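Local coordinates for phospholyase (Arthrobacter aurescens, PDB 5G4I), which acts as a pyridoxal-phosphate-dependent phospholyase of the class III transaminase family, classed as an ethanolamine-phosphate phospho-lyase, at residues A200-L205 against H210-F215; R129-H134 against P274-M279; I157-G160 against P166-A169; V399-V404 against L411-P416. One frame throughout, in Å; residues are numbered along the deposited sequence.

Contact 1: residues A200-L205 against H210-F215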
loop_
_atom_site.group_PDB
_atom_site.type_symbol
_atom_site.label_atom_id
_atom_site.label_comp_id
_atom_site.label_asym_id
_atom_site.label_seq_id
_atom_site.Cartn_x
_atom_site.Cartn_y
_atom_site.Cartn_z
ATOM N N ALA A 200 -21.711 -24.084 -13.321
ATOM C CA ALA A 200 -22.739 -23.089 -13.658
ATOM C C ALA A 200 -22.214 -21.666 -13.642
ATOM O O ALA A 200 -22.540 -20.773 -14.449
ATOM C CB ALA A 200 -24.001 -23.254 -12.779
ATOM N N ALA A 201 -21.415 -21.352 -12.592
ATOM C CA ALA A 201 -20.841 -20.011 -12.439
ATOM C C ALA A 201 -19.939 -19.672 -13.638
ATOM O O ALA A 201 -19.963 -18.534 -14.194
ATOM C CB ALA A 201 -19.982 -19.957 -11.148
ATOM N N ILE A 202 -19.090 -20.618 -14.025
ATOM C CA ILE A 202 -18.192 -20.444 -15.170
ATOM C C ILE A 202 -18.968 -20.193 -16.495
ATOM O O ILE A 202 -18.663 -19.286 -17.267
ATOM C CB ILE A 202 -17.168 -21.640 -15.291
ATOM C CG1 ILE A 202 -16.148 -21.572 -14.139
ATOM C CG2 ILE A 202 -16.489 -21.666 -16.634
ATOM C CD1 ILE A 202 -15.165 -22.748 -14.140
ATOM N N ALA A 203 -19.982 -21.063 -16.699
ATOM C CA ALA A 203 -20.805 -20.938 -17.921
ATOM C C ALA A 203 -21.478 -19.564 -17.936
ATOM O O ALA A 203 -21.630 -18.974 -19.047
ATOM C CB ALA A 203 -21.790 -22.067 -18.003
ATOM N N SER A 204 -21.961 -19.070 -16.775
ATOM C CA SER A 204 -22.694 -17.791 -16.653
ATOM C C SER A 204 -21.750 -16.633 -17.004
ATOM O O SER A 204 -22.090 -15.689 -17.729
ATOM C CB SER A 204 -23.254 -17.655 -15.266
ATOM O OG SER A 204 -23.912 -16.390 -15.079
ATOM N N LEU A 205 -20.499 -16.639 -16.471
ATOM C CA LEU A 205 -19.448 -15.669 -16.789
ATOM C C LEU A 205 -19.137 -15.608 -18.274
ATOM O O LEU A 205 -18.899 -14.516 -18.840
ATOM C CB LEU A 205 -18.150 -15.872 -15.967
ATOM C CG LEU A 205 -18.261 -15.496 -14.480
ATOM C CD1 LEU A 205 -17.049 -16.019 -13.737
ATOM C CD2 LEU A 205 -18.402 -13.986 -14.339
ATOM N N HIS A 210 -17.654 -11.971 -19.887
ATOM C CA HIS A 210 -16.490 -11.733 -19.021
ATOM C C HIS A 210 -15.416 -12.782 -19.113
ATOM O O HIS A 210 -14.225 -12.525 -18.864
ATOM C CB HIS A 210 -16.943 -11.639 -17.556
ATOM C CG HIS A 210 -18.143 -10.776 -17.317
ATOM N ND1 HIS A 210 -18.163 -9.409 -17.459
ATOM C CD2 HIS A 210 -19.385 -11.138 -16.974
ATOM C CE1 HIS A 210 -19.380 -8.970 -17.202
ATOM N NE2 HIS A 210 -20.132 -9.992 -16.879
ATOM N N GLY A 211 -15.772 -14.037 -19.439
ATOM C CA GLY A 211 -14.852 -15.121 -19.366
ATOM C C GLY A 211 -14.363 -15.346 -17.919
ATOM O O GLY A 211 -14.927 -14.748 -16.993
ATOM N N VAL A 212 -13.367 -16.202 -17.741
ATOM C CA VAL A 212 -12.831 -16.452 -16.368
ATOM C C VAL A 212 -11.373 -15.977 -16.348
ATOM O O VAL A 212 -10.471 -16.507 -17.039
ATOM C CB VAL A 212 -12.903 -17.959 -16.010
ATOM C CG1 VAL A 212 -12.329 -18.165 -14.579
ATOM C CG2 VAL A 212 -14.330 -18.472 -16.113
ATOM N N SER A 213 -11.080 -14.977 -15.468
ATOM C CA SER A 213 -9.718 -14.517 -15.202
ATOM C C SER A 213 -9.069 -15.322 -14.009
ATOM O O SER A 213 -7.965 -15.829 -14.150
ATOM C CB SER A 213 -9.680 -12.992 -14.917
ATOM O OG SER A 213 -8.326 -12.568 -14.709
ATOM N N VAL A 214 -9.794 -15.405 -12.913
ATOM C CA VAL A 214 -9.211 -15.999 -11.686
ATOM C C VAL A 214 -10.254 -16.718 -10.825
ATOM O O VAL A 214 -11.453 -16.333 -10.792
ATOM C CB VAL A 214 -8.546 -14.962 -10.766
ATOM C CG1 VAL A 214 -7.430 -14.208 -11.440
ATOM C CG2 VAL A 214 -9.453 -14.029 -10.162
ATOM N N PHE A 215 -9.756 -17.665 -10.006
ATOM C CA PHE A 215 -10.352 -18.079 -8.708
ATOM C C PHE A 215 -9.388 -17.591 -7.616
ATOM O O PHE A 215 -8.185 -17.913 -7.692
ATOM C CB PHE A 215 -10.503 -19.645 -8.666
ATOM C CG PHE A 215 -10.843 -20.227 -7.327
ATOM C CD1 PHE A 215 -11.990 -19.878 -6.689
ATOM C CD2 PHE A 215 -10.014 -21.224 -6.737
ATOM C CE1 PHE A 215 -12.383 -20.481 -5.463
ATOM C CE2 PHE A 215 -10.380 -21.764 -5.532
ATOM C CZ PHE A 215 -11.548 -21.429 -4.885
#
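The end of helix 187-207 is tied to the turn leading into strand 214-217 through Leu205 O, which accepts two backbone bonds. His210 N gives one, at 3.0 Å from Leu205 O, and arrives nearly in line with the C=O. Gly211 N gives the other, at 3.2 Å from Leu205 O, and comes from well above the carbonyl plane. Both bonds are bent, with angles near 140° at the hydrogen. Gly211 takes up a positive phi of 62° as the chain turns away from the helix end. Gly211 O lies 3.6 Å from Leu205 CB. The helix is the connector of a right-handed beta-alpha-beta crossover from strand 171-174 to the parallel strand 214-217, with strand 140-143 lying between them in the sheet. Leu205 and Ile202 face this sheet and both touch Leu141. Across the turn, Val212 CG2 packs against Ile202 CG2 at 3.9 Å, and the two side chains cross at about a right angle. CG2 of Val212 lies anti to the carbonyl carbon, beside its own backbone N, which is where it meets the helix. Leu205 CD2 comes to 4.0 Å from CD2 of the His210 ring. The backbone of His210 also pairs with Thr138.

Contact 2: residues R129-H134 against P274-M279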
loop_
_atom_site.group_PDB
_atom_site.type_symbol
_atom_site.label_atom_id
_atom_site.label_comp_id
_atom_site.label_asym_id
_atom_site.label_seq_id
_atom_site.Cartn_x
_atom_site.Cartn_y
_atom_site.Cartn_z
ATOM N N ARG A 129 -4.635 -7.681 -11.431
ATOM C CA ARG A 129 -4.174 -6.941 -12.622
ATOM C C ARG A 129 -3.326 -7.793 -13.539
ATOM O O ARG A 129 -3.540 -7.832 -14.825
ATOM C CB ARG A 129 -3.517 -5.617 -12.158
ATOM C CG ARG A 129 -3.139 -4.660 -13.356
ATOM C CD ARG A 129 -2.535 -3.332 -12.843
ATOM N NE ARG A 129 -2.087 -2.541 -14.023
ATOM C CZ ARG A 129 -1.035 -1.724 -14.069
ATOM N NH1 ARG A 129 -0.379 -1.386 -12.975
ATOM N NH2 ARG A 129 -0.673 -1.156 -15.218
ATOM N N ILE A 130 -2.341 -8.484 -13.014
ATOM C CA ILE A 130 -1.508 -9.482 -13.812
ATOM C C ILE A 130 -2.443 -10.454 -14.444
ATOM O O ILE A 130 -2.288 -10.725 -15.693
ATOM C CB ILE A 130 -0.502 -10.171 -12.859
ATOM C CG1 ILE A 130 0.607 -9.212 -12.383
ATOM C CG2 ILE A 130 0.152 -11.378 -13.591
ATOM C CD1 ILE A 130 1.385 -9.728 -11.127
ATOM N N ALA A 131 -3.355 -11.044 -13.714
ATOM C CA ALA A 131 -4.235 -12.066 -14.258
ATOM C C ALA A 131 -5.113 -11.519 -15.383
ATOM O O ALA A 131 -5.296 -12.208 -16.461
ATOM C CB ALA A 131 -5.076 -12.732 -13.176
ATOM N N ARG A 132 -5.766 -10.373 -15.174
ATOM C CA ARG A 132 -6.717 -9.789 -16.236
ATOM C C ARG A 132 -5.908 -9.563 -17.513
ATOM O O ARG A 132 -6.398 -9.921 -18.666
ATOM C CB ARG A 132 -7.256 -8.412 -15.697
ATOM C CG ARG A 132 -8.491 -7.898 -16.270
ATOM C CD ARG A 132 -8.867 -6.580 -15.627
ATOM N NE ARG A 132 -9.002 -6.632 -14.177
ATOM C CZ ARG A 132 -8.208 -6.023 -13.273
ATOM N NH1 ARG A 132 -7.216 -5.290 -13.614
ATOM N NH2 ARG A 132 -8.523 -6.205 -11.983
ATOM N N GLN A 133 -4.702 -9.026 -17.463
ATOM C CA GLN A 133 -3.910 -8.771 -18.690
ATOM C C GLN A 133 -3.432 -10.062 -19.346
ATOM O O GLN A 133 -3.436 -10.196 -20.619
ATOM C CB GLN A 133 -2.664 -7.923 -18.409
ATOM C CG GLN A 133 -2.929 -6.501 -17.864
ATOM C CD GLN A 133 -1.705 -5.602 -17.846
ATOM O OE1 GLN A 133 -0.619 -5.985 -18.379
ATOM N NE2 GLN A 133 -1.809 -4.417 -17.236
ATOM N N HIS A 134 -3.051 -11.072 -18.560
ATOM C CA HIS A 134 -2.550 -12.334 -19.124
ATOM C C HIS A 134 -3.666 -13.177 -19.778
ATOM O O HIS A 134 -3.476 -13.714 -20.900
ATOM C CB HIS A 134 -1.948 -13.214 -17.997
ATOM C CG HIS A 134 -1.529 -14.570 -18.467
ATOM N ND1 HIS A 134 -2.227 -15.736 -18.294
ATOM C CD2 HIS A 134 -0.439 -14.878 -19.197
ATOM C CE1 HIS A 134 -1.581 -16.737 -18.918
ATOM N NE2 HIS A 134 -0.491 -16.233 -19.472
ATOM N N PRO A 274 -0.782 -23.042 -7.188
ATOM C CA PRO A 274 -1.239 -21.797 -7.812
ATOM C C PRO A 274 -0.215 -21.119 -8.706
ATOM O O PRO A 274 1.011 -21.236 -8.478
ATOM C CB PRO A 274 -1.566 -20.890 -6.596
ATOM C CG PRO A 274 -1.442 -21.705 -5.450
ATOM C CD PRO A 274 -0.573 -22.900 -5.743
ATOM N N GLU A 275 -0.688 -20.327 -9.687
ATOM C CA GLU A 275 0.134 -19.487 -10.506
ATOM C C GLU A 275 0.609 -18.191 -9.783
ATOM O O GLU A 275 1.629 -17.603 -10.146
ATOM C CB GLU A 275 -0.473 -19.087 -11.837
ATOM C CG GLU A 275 -0.755 -20.266 -12.762
ATOM C CD GLU A 275 -2.133 -20.888 -12.597
ATOM O OE1 GLU A 275 -2.829 -20.799 -11.548
ATOM O OE2 GLU A 275 -2.595 -21.601 -13.592
ATOM N N LEU A 276 -0.233 -17.765 -8.810
ATOM C CA LEU A 276 -0.011 -16.492 -8.097
ATOM C C LEU A 276 -0.340 -16.744 -6.618
ATOM O O LEU A 276 -1.339 -17.409 -6.278
ATOM C CB LEU A 276 -1.060 -15.423 -8.600
ATOM C CG LEU A 276 -0.782 -14.896 -10.064
ATOM C CD1 LEU A 276 -2.100 -14.449 -10.762
ATOM C CD2 LEU A 276 0.252 -13.805 -10.047
ATOM N N VAL A 277 0.561 -16.200 -5.768
ATOM C CA VAL A 277 0.432 -16.314 -4.264
ATOM C C VAL A 277 0.616 -14.916 -3.671
ATOM O O VAL A 277 1.602 -14.255 -3.977
ATOM C CB VAL A 277 1.456 -17.325 -3.649
ATOM C CG1 VAL A 277 1.249 -17.409 -2.162
ATOM C CG2 VAL A 277 1.320 -18.680 -4.289
ATOM N N THR A 278 -0.379 -14.474 -2.900
ATOM C CA THR A 278 -0.294 -13.110 -2.272
ATOM C C THR A 278 -0.109 -13.267 -0.754
ATOM O O THR A 278 -0.514 -14.234 -0.129
ATOM C CB THR A 278 -1.558 -12.283 -2.615
ATOM O OG1 THR A 278 -2.694 -12.983 -2.127
ATOM C CG2 THR A 278 -1.698 -12.062 -4.126
ATOM N N MET A 279 0.491 -12.243 -0.142
ATOM C CA MET A 279 0.831 -12.296 1.295
ATOM C C MET A 279 0.907 -10.849 1.826
ATOM O O MET A 279 1.005 -9.847 1.098
ATOM C CB MET A 279 2.084 -13.109 1.505
ATOM C CG MET A 279 3.227 -12.516 0.876
ATOM S SD MET A 279 4.699 -13.687 0.725
ATOM C CE MET A 279 4.258 -14.813 -0.112
#
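Leu276 reaches from its strand to helix 120-135, where its two methyls meet Ile130 and Ala131. Its CB points toward the helix, but remains 6.5 Å from Ile130 CG2. CG is anti to the carbonyl carbon (chi1 -72°), and this carries the fork closer to the helix, to 5.1 Å between Leu276 CG and Ile130 CG2. The branches then part. Leu276 CD1 goes to Ala131 CB at 4.2 Å, and Leu276 CD2 goes to Ile130 CG2 at 4.3 Å. The helix thus presents two consecutive residues to the one leucine fork. These are light, wholly apolar touches between buried groups. They belong to the large domain of a fold type I PLP enzyme, in which a seven-stranded, mostly parallel sheet has helices packed on it. Strand 276-279 lies between strands 247-251 and 290-294, and Leu276 also touches Ile249, Val292 and Thr294 on these neighbours. Ile130 meets Phe302 of helix 296-305 as well. Two residues along the strand, Thr278 OG1 hydrogen-bonds OD1 of Asn124, a cofactor-pocket residue on the same helix. Arg129 NE forms a salt bridge with Glu165 of the second subunit.

Contact 3: residues I157-G160 against P166-A169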
loop_
_atom_site.group_PDB
_atom_site.type_symbol
_atom_site.label_atom_id
_atom_site.label_comp_id
_atom_site.label_asym_id
_atom_site.label_seq_id
_atom_site.Cartn_x
_atom_site.Cartn_y
_atom_site.Cartn_z
ATOM N N ILE A 157 -15.580 -7.082 -5.615
ATOM C CA ILE A 157 -15.699 -8.555 -5.484
ATOM C C ILE A 157 -16.018 -8.964 -4.053
ATOM O O ILE A 157 -16.121 -10.144 -3.753
ATOM C CB ILE A 157 -14.429 -9.282 -6.017
ATOM C CG1 ILE A 157 -13.252 -9.223 -5.012
ATOM C CG2 ILE A 157 -14.031 -8.788 -7.377
ATOM C CD1 ILE A 157 -11.983 -9.938 -5.432
ATOM N N THR A 158 -16.135 -7.988 -3.096
ATOM C CA THR A 158 -16.279 -8.263 -1.671
ATOM C C THR A 158 -17.683 -8.771 -1.280
ATOM O O THR A 158 -18.685 -8.113 -1.593
ATOM C CB THR A 158 -15.935 -7.009 -0.843
ATOM O OG1 THR A 158 -14.540 -6.650 -1.055
ATOM C CG2 THR A 158 -16.141 -7.201 0.615
ATOM N N THR A 159 -17.750 -9.927 -0.551
ATOM C CA THR A 159 -19.005 -10.544 -0.122
ATOM C C THR A 159 -19.125 -10.641 1.416
ATOM O O THR A 159 -20.297 -10.829 1.918
ATOM C CB THR A 159 -19.152 -11.896 -0.754
ATOM O OG1 THR A 159 -18.034 -12.721 -0.364
ATOM C CG2 THR A 159 -19.264 -11.809 -2.277
ATOM N N GLY A 160 -18.050 -10.545 2.188
ATOM C CA GLY A 160 -18.062 -10.798 3.621
ATOM C C GLY A 160 -17.974 -9.595 4.492
ATOM O O GLY A 160 -17.856 -9.718 5.752
ATOM N N PRO A 166 -22.057 -2.087 -5.523
ATOM C CA PRO A 166 -22.778 -3.308 -5.727
ATOM C C PRO A 166 -21.794 -4.414 -6.247
ATOM O O PRO A 166 -20.729 -4.076 -6.827
ATOM C CB PRO A 166 -23.783 -2.947 -6.893
ATOM C CG PRO A 166 -23.972 -1.506 -6.759
ATOM C CD PRO A 166 -22.579 -0.975 -6.330
ATOM N N LEU A 167 -22.112 -5.674 -5.935
ATOM C CA LEU A 167 -21.232 -6.750 -6.429
ATOM C C LEU A 167 -21.094 -6.609 -7.924
ATOM O O LEU A 167 -22.146 -6.482 -8.712
ATOM C CB LEU A 167 -21.783 -8.142 -6.078
ATOM C CG LEU A 167 -20.803 -9.342 -6.271
ATOM C CD1 LEU A 167 -19.669 -9.237 -5.249
ATOM C CD2 LEU A 167 -21.526 -10.688 -6.202
ATOM N N GLY A 168 -19.882 -6.698 -8.476
ATOM C CA GLY A 168 -19.649 -6.516 -9.905
ATOM C C GLY A 168 -20.322 -7.538 -10.797
ATOM O O GLY A 168 -20.430 -8.722 -10.414
ATOM N N ALA A 169 -20.729 -7.061 -11.996
ATOM C CA ALA A 169 -21.322 -8.061 -12.916
ATOM C C ALA A 169 -20.349 -9.124 -13.375
ATOM O O ALA A 169 -20.795 -10.212 -13.809
ATOM C CB ALA A 169 -21.815 -7.313 -14.166
#
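The backbones at Ile157 and Leu167 pass 5.9 Å apart, measured between their CA atoms, without any strand or helix pairing between the two segments. The side chain of Leu167 fills the approach, and its CD1 methyl does nearly all the touching. Leu167 CD1 lies 3.9 Å from Ile157 C. Leu167 CD1 is also 3.9 Å from Thr158 O and 4.0 Å from Thr159 CG2. One methyl therefore rests on three consecutive residues, two through their backbone and one through its side chain. The reach comes from the torsions: CG is anti to the backbone N (chi1 -167°), and the second torsion of 68° swings CD1 inward. Leu167 CD2 stands further back, 4.7 Å from Thr159 CG2. Both segments lie in the irregular loop that leads from helix 152-155 to the edge strand 171-174, so the contact draws two parts of one excursion together. A backbone hydrogen bond between Gly168 and Glu156 joins the same two arms. Thr159 is turned so that CG2 faces the leucine while OG1 sits between the backbone N and the carbonyl carbon (chi1 59°). There OG1 hydrogen-bonds both Ser143 O and Ser146 N, which fixes the rotation of the side chain. Thr158 OG1 is hydrogen-bonded to Leu154 O, back in the short helix. CB of Ile157 points away from the other segment, and the side chain packs onto Val140, Val142 and Val171 of the sheet. Leu167 itself is exposed. The Thr158 side chain is about 9 Å from the bound pyridoxal phosphate.

Contact 4: residues V399-V404 against L411-P416. With PO4 (phosphate ion), chain D.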
loop_
_atom_site.group_PDB
_atom_site.type_symbol
_atom_site.label_atom_id
_atom_site.label_comp_id
_atom_site.label_asym_id
_atom_site.label_seq_id
_atom_site.Cartn_x
_atom_site.Cartn_y
_atom_site.Cartn_z
ATOM N N VAL A 399 -7.645 -12.538 28.612
ATOM C CA VAL A 399 -7.327 -13.260 27.305
ATOM C C VAL A 399 -8.024 -12.527 26.166
ATOM O O VAL A 399 -9.235 -12.342 26.181
ATOM C CB VAL A 399 -7.697 -14.772 27.330
ATOM C CG1 VAL A 399 -7.172 -15.479 26.046
ATOM C CG2 VAL A 399 -7.123 -15.458 28.588
ATOM N N LEU A 400 -7.263 -12.193 25.100
ATOM C CA LEU A 400 -7.819 -11.530 23.909
ATOM C C LEU A 400 -8.140 -12.548 22.805
ATOM O O LEU A 400 -7.229 -13.214 22.317
ATOM C CB LEU A 400 -6.815 -10.454 23.352
ATOM C CG LEU A 400 -6.339 -9.425 24.358
ATOM C CD1 LEU A 400 -5.299 -8.501 23.678
ATOM C CD2 LEU A 400 -7.503 -8.673 24.964
ATOM N N ILE A 401 -9.399 -12.705 22.436
ATOM C CA ILE A 401 -9.902 -13.501 21.345
ATOM C C ILE A 401 -10.972 -12.708 20.538
ATOM O O ILE A 401 -11.353 -11.599 20.933
ATOM C CB ILE A 401 -10.429 -14.869 21.831
ATOM C CG1 ILE A 401 -11.639 -14.714 22.773
ATOM C CG2 ILE A 401 -9.316 -15.752 22.412
ATOM C CD1 ILE A 401 -12.411 -15.986 22.962
ATOM N N SER A 402 -11.398 -13.243 19.451
ATOM C CA SER A 402 -12.421 -12.614 18.609
ATOM C C SER A 402 -13.378 -13.668 18.004
ATOM O O SER A 402 -13.504 -14.818 18.440
ATOM C CB SER A 402 -11.790 -11.744 17.522
ATOM O OG SER A 402 -12.768 -10.774 17.054
ATOM N N ARG A 403 -14.113 -13.276 16.941
ATOM C CA ARG A 403 -15.014 -14.194 16.205
ATOM C C ARG A 403 -15.066 -13.936 14.712
ATOM O O ARG A 403 -14.639 -12.826 14.262
ATOM C CB ARG A 403 -16.444 -14.128 16.755
ATOM C CG ARG A 403 -17.014 -12.729 16.737
ATOM C CD ARG A 403 -18.519 -12.692 17.111
ATOM N NE ARG A 403 -18.999 -11.325 17.388
ATOM C CZ ARG A 403 -20.243 -11.059 17.849
ATOM N NH1 ARG A 403 -21.176 -12.051 18.018
ATOM N NH2 ARG A 403 -20.573 -9.805 18.158
ATOM N N VAL A 404 -15.556 -14.912 13.977
ATOM C CA VAL A 404 -15.706 -14.850 12.532
ATOM C C VAL A 404 -16.993 -15.536 12.117
ATOM O O VAL A 404 -17.625 -16.253 12.901
ATOM C CB VAL A 404 -14.515 -15.550 11.747
ATOM C CG1 VAL A 404 -13.315 -14.689 11.721
ATOM C CG2 VAL A 404 -14.188 -16.925 12.181
ATOM N N LEU A 411 -15.891 -18.749 17.365
ATOM C CA LEU A 411 -14.892 -18.167 18.259
ATOM C C LEU A 411 -13.526 -18.468 17.682
ATOM O O LEU A 411 -13.318 -19.614 17.279
ATOM C CB LEU A 411 -15.205 -18.786 19.697
ATOM C CG LEU A 411 -14.821 -18.066 20.892
ATOM C CD1 LEU A 411 -15.626 -16.781 21.071
ATOM C CD2 LEU A 411 -15.000 -18.952 22.073
ATOM N N LYS A 412 -12.713 -17.417 17.507
ATOM C CA LYS A 412 -11.468 -17.489 16.749
ATOM C C LYS A 412 -10.262 -17.227 17.612
ATOM O O LYS A 412 -10.202 -16.181 18.303
ATOM C CB LYS A 412 -11.460 -16.444 15.739
ATOM C CG LYS A 412 -10.242 -16.401 14.857
ATOM C CD LYS A 412 -9.902 -14.973 14.526
ATOM C CE LYS A 412 -10.282 -14.505 13.166
ATOM N NZ LYS A 412 -9.539 -13.291 12.782
ATOM N N MET A 413 -9.254 -18.090 17.420
ATOM C CA MET A 413 -8.001 -17.960 18.225
ATOM C C MET A 413 -6.812 -18.186 17.339
ATOM O O MET A 413 -6.796 -19.195 16.575
ATOM C CB MET A 413 -8.063 -19.001 19.210
ATOM C CG MET A 413 -9.130 -18.619 20.231
ATOM S SD MET A 413 -9.959 -19.792 21.230
ATOM C CE MET A 413 -9.813 -21.544 21.033
ATOM N N ARG A 414 -5.932 -17.203 17.364
ATOM C CA ARG A 414 -4.913 -17.030 16.312
ATOM C C ARG A 414 -3.848 -16.169 16.941
ATOM O O ARG A 414 -3.646 -15.046 16.556
ATOM C CB ARG A 414 -5.557 -16.387 15.019
ATOM C CG ARG A 414 -4.571 -16.076 13.827
ATOM C CD ARG A 414 -5.104 -15.035 12.799
ATOM N NE ARG A 414 -5.213 -13.762 13.531
ATOM C CZ ARG A 414 -5.843 -12.674 13.039
ATOM N NH1 ARG A 414 -6.148 -12.589 11.711
ATOM N NH2 ARG A 414 -5.965 -11.541 13.704
ATOM N N PRO A 415 -3.034 -16.782 17.836
ATOM C CA PRO A 415 -2.008 -15.975 18.583
ATOM C C PRO A 415 -0.727 -15.697 17.824
ATOM O O PRO A 415 -0.511 -16.405 16.776
ATOM C CB PRO A 415 -1.718 -16.883 19.792
ATOM C CG PRO A 415 -1.944 -18.284 19.273
ATOM C CD PRO A 415 -3.133 -18.171 18.362
ATOM N N PRO A 416 0.152 -14.810 18.244
ATOM C CA PRO A 416 1.544 -14.767 17.743
ATOM C C PRO A 416 2.142 -16.186 17.680
ATOM O O PRO A 416 1.815 -17.055 18.518
ATOM C CB PRO A 416 2.268 -13.838 18.744
ATOM C CG PRO A 416 1.100 -12.948 19.234
ATOM C CD PRO A 416 -0.078 -13.860 19.380
HETATM P P PO4 D . -8.051 -9.559 11.210
HETATM O O1 PO4 D . -7.856 -10.784 10.529
HETATM O O2 PO4 D . -6.935 -9.132 12.161
HETATM O O3 PO4 D . -8.990 -10.133 12.265
HETATM O O4 PO4 D . -8.647 -8.384 10.479
#
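This beta hairpin, strands 399-404 and 410-413, places Lys412, and Arg414 just past its second strand, at an anion pocket near the cofactor. Ser402 and Lys412 form the antiparallel hydrogen-bonded pair. Lys412 N to Ser402 O is 2.9 Å and nearly straight, while the return bond from Ser402 N is weak. The axes of segments 402-404 and 411-413 run at 117° to each other, so the pairing is strongly twisted away from antiparallel. On one side Ile401 CG2 packs on Met413 CG at 3.6 Å, and Ile401 CD1 abuts Leu411 CG. On the other, Lys412 bends over Val404, with Val404 CG1 only 3.4 Å from Lys412 CE, a tight fit. A phosphate, probably from the crystallisation liquor, lies at the edge of the Arg414 guanidinium, with its P in the group's plane. Arg414 NH1 holds O1 of the phosphate at 2.8 Å and Arg414 NH2 holds its O2 at 3.0 Å. Tyr61 OH and Gln254 NE2 of the same chain and Arg90 NH1 of the second subunit also hydrogen-bond it, consistent with a substrate-phosphate site. With a leucine in place of Arg414, the phosphate would probably lose this two-pronged grip and Gln254 OE1 its partner NH1. Lys412 NZ sits over the rim of one guanidinium face, 3.6 Å above its plane, and 3.2 Å from phosphate O3.

Contacts 1 and 2 both reach the large-domain sheet and are buried. They also touch each other, where Val214 CG1 packs on Ala131 CB. Contact 1 relies on backbone bonds at a helix end, whereas contact 2 is purely apolar. Contact 3 is only partly buried and rests on a surface leucine methyl. It adjoins contact 1, where His210 NE2 lies near Ala169 O. Contact 4 stands apart, on the other side of the chain's centre from contacts 1 and 2, and belongs to a second sheet. Among the four it alone has beta pairing and a bound anion. Lys412 and Arg414 line the pocket side, while Leu411 and Met413 meet helices.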